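Local structure of yeast Cdc13 OB4 (Candida glabrata, 3RMH) at residues Leu68-Ile72 and Arg116-Ile120; Val31-Ile37 and Leu96-Leu102. The protein forms dimers through this domain, the fourth OB fold (OB4) at the C-terminal end of a telomere protein that probably binds DNA. The protein carries 2 engineered substitutions. All coordinates share one frame; numbering follows the deposited sequence.

Contact 1 of 2, residues Leu68-Ile72 and Arg116-Ile120; sequences LEVYI and RWSPI
Arg116 lays its aliphatic chain over one face of the Tyr71 ring, and it can be followed outward carbon by carbon. CB stands 3.8 Å from Tyr71 CD2, at the rim of the ring. CG lies beside the arginine's own backbone N (chi1 -69°), which turns the chain onto the ring, with CG 3.9 Å from Tyr71 CE2. The chain then runs extended, and CD arrives over the ring centre, 3.9 Å from the Tyr71 centroid, in a CH-pi contact. NE is already moving off, 4.2 Å from Tyr71 CE1, and the guanidinium, its plane 80° from that of the ring, is at most weakly attracted to it. NH1 instead finds a weak hydrogen bond with Ser109 OG.

This is the seam that closes the OB barrel: strands 68-73 and 115-119 cross at 61° over these short segments, with a single backbone hydrogen bond between them. Tyr71 N gives that nearly straight bond to Trp117 O (2.8 Å), in the carbonyl plane. One residue on, Ser118 OG donates to Tyr71 O at 2.9 Å, arriving almost in line with the C=O bond. At the other end the strands have begun to part, and a water spans them, donating to Glu69 O and accepting from Trp117 N.

Among the apolar side chains, Leu68 CD1 sits over one face of the Trp117 indole, 3.7 Å from Trp117 CD1, while Val70 CG1 presses tightly on Pro119 CD at 3.3 Å. Ile72 CG1 meets the same proline at its CG. Tyr71 also packs on Lys50 of the second subunit.

Contact 2 of 2, residues Val31-Ile37 and Leu96-Leu102; sequences VLNVYII and LNETSRL
An antiparallel ladder within the OB barrel joins strand 28-42 to strand 99-108 here, with Leu32 facing Leu102 and Val34 facing Ser100 as its hydrogen-bonded pairs. Each pair is tied both ways: Leu32 N reaches Leu102 O at 2.8 Å in an almost straight bond, and Leu102 N returns one to Leu32 O. These four side chains share one side of the sheet and are buried.

The other side carries Asn33 with Arg101 and Tyr35 with Thr99, both non-hydrogen-bonded pairs. Thr99 CG2 sits over a face of the Tyr35 ring, 3.5 Å from its centroid and nearest to CZ. Turned beside the threonine's own backbone N, the methyl faces the ring; the two side chains lie side by side and point the same way. Asn33 OD1 comes to 3.2 Å from Arg101 CB, and the extended arginine carries its NE to 3.3 Å from Val31 CG1.

Beyond Tyr35 the ladder frays. Ile36 N makes only a weak bond to Glu98 O, although Asn97 N donates well to Ile36 O (2.8 Å). A water continues the link, donating to Asn97 OD1 and to Ile37 O. On the flank of 96-102, helix 124-134 brings Gln130, whose OE1 accepts from Arg101 N. Strand 28-42, paired on one side with 46-52 and on the other with 99-108, serves as the first strand of the five-stranded barrel typical of the OB fold.

How the contacts relate
Both contacts join strands of one curled sheet. Going round the barrel, strand 68-73 pairs with 46-52, that with 28-42, then 99-108 and 115-119, and contact 1 brings the last strand back to the first of this list. Contact 2 lies within the wall of the barrel, contact 1 at the point where it closes. Their centres lie about 12 Å apart, and they meet inside the barrel, where Leu68 CD2 packs 3.7 Å from Leu32 CD1. Along the chain their segments alternate. Each also reaches the second subunit: Trp117 of contact 1 packs on Pro64 of that subunit, and Ile37 of contact 2 on its Ile114.

Contact 1 of 2, residues Leu68-Ile72 and Arg116-Ile120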
loop_
_atom_site.group_PDB
_atom_site.type_symbol
_atom_site.label_atom_id
_atom_site.label_comp_id
_atom_site.label_asym_id
_atom_site.label_seq_id
_atom_site.Cartn_x
_atom_site.Cartn_y
_atom_site.Cartn_z
ATOM N N LEU B 68 -7.890 0.604 2.129
ATOM C CA LEU B 68 -7.156 0.720 3.381
ATOM C C LEU B 68 -6.280 -0.514 3.507
ATOM O O LEU B 68 -6.757 -1.649 3.394
ATOM C CB LEU B 68 -8.121 0.836 4.570
ATOM C CG LEU B 68 -7.492 1.410 5.854
ATOM C CD1 LEU B 68 -7.284 2.922 5.705
ATOM C CD2 LEU B 68 -8.374 1.136 7.059
ATOM N N GLU B 69 -4.983 -0.300 3.687
ATOM C CA GLU B 69 -4.071 -1.406 3.926
ATOM C C GLU B 69 -3.870 -1.606 5.421
ATOM O O GLU B 69 -3.349 -0.740 6.123
ATOM C CB GLU B 69 -2.727 -1.204 3.202
ATOM C CG GLU B 69 -1.822 -2.430 3.274
ATOM C CD GLU B 69 -0.723 -2.438 2.211
ATOM O OE1 GLU B 69 -0.488 -1.386 1.572
ATOM O OE2 GLU B 69 -0.102 -3.507 2.011
ATOM N N VAL B 70 -4.302 -2.760 5.900
ATOM C CA VAL B 70 -4.294 -3.085 7.323
ATOM C C VAL B 70 -3.167 -4.071 7.602
ATOM O O VAL B 70 -3.117 -5.138 7.009
ATOM C CB VAL B 70 -5.622 -3.747 7.723
ATOM C CG1 VAL B 70 -5.596 -4.187 9.183
ATOM C CG2 VAL B 70 -6.782 -2.794 7.465
ATOM N N TYR B 71 -2.286 -3.718 8.528
ATOM C CA TYR B 71 -1.085 -4.500 8.793
ATOM C C TYR B 71 -1.143 -5.197 10.122
ATOM O O TYR B 71 -1.486 -4.591 11.130
ATOM C CB TYR B 71 0.140 -3.566 8.862
ATOM C CG TYR B 71 0.530 -2.920 7.565
ATOM C CD1 TYR B 71 1.636 -3.367 6.859
ATOM C CD2 TYR B 71 -0.167 -1.833 7.072
ATOM C CE1 TYR B 71 2.016 -2.768 5.667
ATOM C CE2 TYR B 71 0.212 -1.212 5.880
ATOM C CZ TYR B 71 1.300 -1.688 5.189
ATOM O OH TYR B 71 1.665 -1.082 4.014
ATOM N N ILE B 72 -0.771 -6.468 10.125
ATOM C CA ILE B 72 -0.563 -7.207 11.357
ATOM C C ILE B 72 0.925 -7.529 11.341
ATOM O O ILE B 72 1.369 -8.365 10.564
ATOM C CB ILE B 72 -1.362 -8.499 11.364
ATOM C CG1 ILE B 72 -2.859 -8.176 11.293
ATOM C CG2 ILE B 72 -1.064 -9.302 12.621
ATOM C CD1 ILE B 72 -3.752 -9.409 11.156
ATOM N N ARG B 116 0.682 3.599 9.398
ATOM C CA ARG B 116 0.093 2.330 8.972
ATOM C C ARG B 116 -1.107 2.006 9.844
ATOM O O ARG B 116 -1.055 2.173 11.058
ATOM C CB ARG B 116 1.117 1.193 9.039
ATOM C CG ARG B 116 2.224 1.299 7.997
ATOM C CD ARG B 116 3.268 0.212 8.184
ATOM N NE ARG B 116 4.353 0.314 7.205
ATOM C CZ ARG B 116 5.363 1.177 7.295
ATOM N NH1 ARG B 116 5.421 2.027 8.311
ATOM N NH2 ARG B 116 6.310 1.202 6.363
ATOM N N TRP B 117 -2.180 1.548 9.212
ATOM C CA TRP B 117 -3.388 1.145 9.914
ATOM C C TRP B 117 -3.243 -0.303 10.377
ATOM O O TRP B 117 -2.696 -1.156 9.662
ATOM C CB TRP B 117 -4.605 1.319 8.987
ATOM C CG TRP B 117 -4.896 2.774 8.775
ATOM C CD1 TRP B 117 -4.353 3.598 7.820
ATOM C CD2 TRP B 117 -5.754 3.603 9.585
ATOM N NE1 TRP B 117 -4.841 4.883 7.976
ATOM C CE2 TRP B 117 -5.680 4.913 9.036
ATOM C CE3 TRP B 117 -6.558 3.361 10.691
ATOM C CZ2 TRP B 117 -6.425 5.970 9.583
ATOM C CZ3 TRP B 117 -7.274 4.420 11.232
ATOM C CH2 TRP B 117 -7.213 5.704 10.672
ATOM N N SER B 118 -3.743 -0.581 11.571
ATOM C CA SER B 118 -3.544 -1.879 12.194
ATOM C C SER B 118 -4.845 -2.246 12.887
ATOM O O SER B 118 -5.553 -1.360 13.341
ATOM C CB SER B 118 -2.428 -1.755 13.233
ATOM O OG SER B 118 -1.867 -3.013 13.541
ATOM N N PRO B 119 -5.166 -3.544 12.967
ATOM C CA PRO B 119 -6.410 -3.954 13.616
ATOM C C PRO B 119 -6.239 -4.329 15.086
ATOM O O PRO B 119 -5.152 -4.711 15.518
ATOM C CB PRO B 119 -6.821 -5.188 12.807
ATOM C CG PRO B 119 -5.510 -5.821 12.434
ATOM C CD PRO B 119 -4.512 -4.666 12.267
ATOM N N ILE B 120 -7.325 -4.250 15.844
ATOM C CA ILE B 120 -7.285 -4.532 17.271
ATOM C C ILE B 120 -8.009 -5.821 17.614
ATOM O O ILE B 120 -9.149 -5.997 17.220
ATOM C CB ILE B 120 -7.978 -3.408 18.052
ATOM C CG1 ILE B 120 -7.248 -2.088 17.814
ATOM C CG2 ILE B 120 -8.045 -3.754 19.540
ATOM C CD1 ILE B 120 -8.093 -0.872 18.094
HETATM O O HOH W 1 -2.123 1.599 6.044
#

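Contact 2 of 2, residues Val31-Ile37 and Leu96-Leu102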
loop_
_atom_site.group_PDB
_atom_site.type_symbol
_atom_site.label_atom_id
_atom_site.label_comp_id
_atom_site.label_asym_id
_atom_site.label_seq_id
_atom_site.Cartn_x
_atom_site.Cartn_y
_atom_site.Cartn_z
ATOM N N VAL B 31 -14.409 1.758 13.635
ATOM C CA VAL B 31 -15.061 0.491 13.397
ATOM C C VAL B 31 -15.437 0.453 11.928
ATOM O O VAL B 31 -16.140 1.333 11.436
ATOM C CB VAL B 31 -16.303 0.339 14.282
ATOM C CG1 VAL B 31 -16.975 -1.014 14.029
ATOM C CG2 VAL B 31 -15.923 0.501 15.755
ATOM N N LEU B 32 -14.967 -0.569 11.225
ATOM C CA LEU B 32 -15.230 -0.682 9.806
ATOM C C LEU B 32 -15.955 -1.980 9.504
ATOM O O LEU B 32 -15.610 -3.019 10.056
ATOM C CB LEU B 32 -13.911 -0.705 9.039
ATOM C CG LEU B 32 -12.972 0.473 9.272
ATOM C CD1 LEU B 32 -11.705 0.253 8.482
ATOM C CD2 LEU B 32 -13.663 1.768 8.864
ATOM N N ASN B 33 -16.967 -1.903 8.648
ATOM C CA ASN B 33 -17.552 -3.093 8.038
ATOM C C ASN B 33 -17.221 -3.062 6.561
ATOM O O ASN B 33 -17.820 -2.299 5.799
ATOM C CB ASN B 33 -19.071 -3.146 8.280
ATOM C CG ASN B 33 -19.407 -3.423 9.727
ATOM O OD1 ASN B 33 -19.312 -4.563 10.189
ATOM N ND2 ASN B 33 -19.780 -2.379 10.461
ATOM N N VAL B 34 -16.239 -3.864 6.159
ATOM C CA VAL B 34 -15.617 -3.671 4.863
ATOM C C VAL B 34 -15.319 -4.978 4.173
ATOM O O VAL B 34 -15.283 -6.023 4.819
ATOM C CB VAL B 34 -14.314 -2.850 5.007
ATOM C CG1 VAL B 34 -14.655 -1.414 5.333
ATOM C CG2 VAL B 34 -13.424 -3.447 6.101
ATOM N N TYR B 35 -15.109 -4.913 2.861
ATOM C CA TYR B 35 -14.766 -6.098 2.077
ATOM C C TYR B 35 -13.282 -6.315 2.070
ATOM O O TYR B 35 -12.535 -5.395 1.754
ATOM C CB TYR B 35 -15.218 -5.933 0.634
ATOM C CG TYR B 35 -16.713 -5.924 0.490
ATOM C CD1 TYR B 35 -17.412 -7.108 0.307
ATOM C CD2 TYR B 35 -17.425 -4.740 0.554
ATOM C CE1 TYR B 35 -18.789 -7.114 0.177
ATOM C CE2 TYR B 35 -18.810 -4.736 0.430
ATOM C CZ TYR B 35 -19.480 -5.926 0.237
ATOM O OH TYR B 35 -20.853 -5.925 0.110
ATOM N N ILE B 36 -12.850 -7.529 2.385
ATOM C CA ILE B 36 -11.427 -7.873 2.235
ATOM C C ILE B 36 -11.206 -8.270 0.791
ATOM O O ILE B 36 -11.824 -9.214 0.312
ATOM C CB ILE B 36 -11.047 -9.053 3.154
ATOM C CG1 ILE B 36 -11.169 -8.630 4.627
ATOM C CG2 ILE B 36 -9.655 -9.575 2.791
ATOM C CD1 ILE B 36 -10.957 -9.729 5.636
ATOM N N ILE B 37 -10.334 -7.566 0.077
ATOM C CA ILE B 37 -10.139 -7.890 -1.339
ATOM C C ILE B 37 -8.778 -8.474 -1.684
ATOM O O ILE B 37 -8.585 -8.987 -2.771
ATOM C CB ILE B 37 -10.387 -6.682 -2.236
ATOM C CG1 ILE B 37 -9.496 -5.516 -1.792
ATOM C CG2 ILE B 37 -11.866 -6.315 -2.205
ATOM C CD1 ILE B 37 -9.521 -4.352 -2.741
ATOM N N LEU B 96 -12.402 -13.654 1.385
ATOM C CA LEU B 96 -12.213 -12.755 0.243
ATOM C C LEU B 96 -13.548 -12.311 -0.347
ATOM O O LEU B 96 -14.478 -13.109 -0.474
ATOM C CB LEU B 96 -11.377 -13.428 -0.851
ATOM C CG LEU B 96 -9.944 -13.833 -0.503
ATOM C CD1 LEU B 96 -9.336 -14.632 -1.651
ATOM C CD2 LEU B 96 -9.082 -12.614 -0.164
ATOM N N ASN B 97 -13.621 -11.038 -0.720
ATOM C CA ASN B 97 -14.803 -10.485 -1.369
ATOM C C ASN B 97 -16.083 -10.643 -0.558
ATOM O O ASN B 97 -17.176 -10.733 -1.118
ATOM C CB ASN B 97 -14.953 -11.089 -2.766
ATOM C CG ASN B 97 -13.709 -10.895 -3.605
ATOM O OD1 ASN B 97 -13.096 -9.822 -3.594
ATOM N ND2 ASN B 97 -13.309 -11.939 -4.318
ATOM N N GLU B 98 -15.931 -10.697 0.766
ATOM C CA GLU B 98 -17.041 -10.682 1.709
ATOM C C GLU B 98 -16.748 -9.630 2.768
ATOM O O GLU B 98 -15.588 -9.274 2.971
ATOM C CB GLU B 98 -17.189 -12.045 2.388
ATOM C CG GLU B 98 -17.364 -13.227 1.417
ATOM C CD GLU B 98 -18.702 -13.226 0.688
ATOM O OE1 GLU B 98 -19.602 -12.446 1.064
ATOM O OE2 GLU B 98 -18.852 -14.012 -0.268
ATOM N N THR B 99 -17.777 -9.156 3.463
ATOM C CA THR B 99 -17.566 -8.158 4.526
ATOM C C THR B 99 -17.138 -8.779 5.846
ATOM O O THR B 99 -17.655 -9.818 6.241
ATOM C CB THR B 99 -18.835 -7.330 4.816
ATOM O OG1 THR B 99 -19.889 -8.200 5.248
ATOM C CG2 THR B 99 -19.286 -6.575 3.585
ATOM N N SER B 100 -16.212 -8.112 6.538
ATOM C CA SER B 100 -15.834 -8.458 7.896
ATOM C C SER B 100 -15.849 -7.162 8.689
ATOM O O SER B 100 -15.675 -6.084 8.128
ATOM C CB SER B 100 -14.419 -9.062 7.943
ATOM O OG SER B 100 -14.381 -10.346 7.341
ATOM N N ARG B 101 -16.066 -7.258 9.990
ATOM C CA ARG B 101 -15.988 -6.078 10.836
ATOM C C ARG B 101 -14.615 -6.038 11.465
ATOM O O ARG B 101 -14.181 -7.017 12.079
ATOM C CB ARG B 101 -17.062 -6.124 11.919
ATOM C CG ARG B 101 -17.030 -4.928 12.881
ATOM C CD ARG B 101 -18.268 -4.935 13.775
ATOM N NE ARG B 101 -18.198 -3.955 14.859
ATOM C CZ ARG B 101 -17.477 -4.109 15.967
ATOM N NH1 ARG B 101 -16.743 -5.201 16.142
ATOM N NH2 ARG B 101 -17.484 -3.167 16.901
ATOM N N LEU B 102 -13.926 -4.908 11.295
ATOM C CA LEU B 102 -12.598 -4.717 11.849
ATOM C C LEU B 102 -12.621 -3.447 12.684
ATOM O O LEU B 102 -13.416 -2.540 12.430
ATOM C CB LEU B 102 -11.578 -4.518 10.733
ATOM C CG LEU B 102 -11.409 -5.658 9.736
ATOM C CD1 LEU B 102 -10.523 -5.200 8.595
ATOM C CD2 LEU B 102 -10.819 -6.853 10.444
HETATM O O HOH W 2 -10.978 -8.992 -4.814
#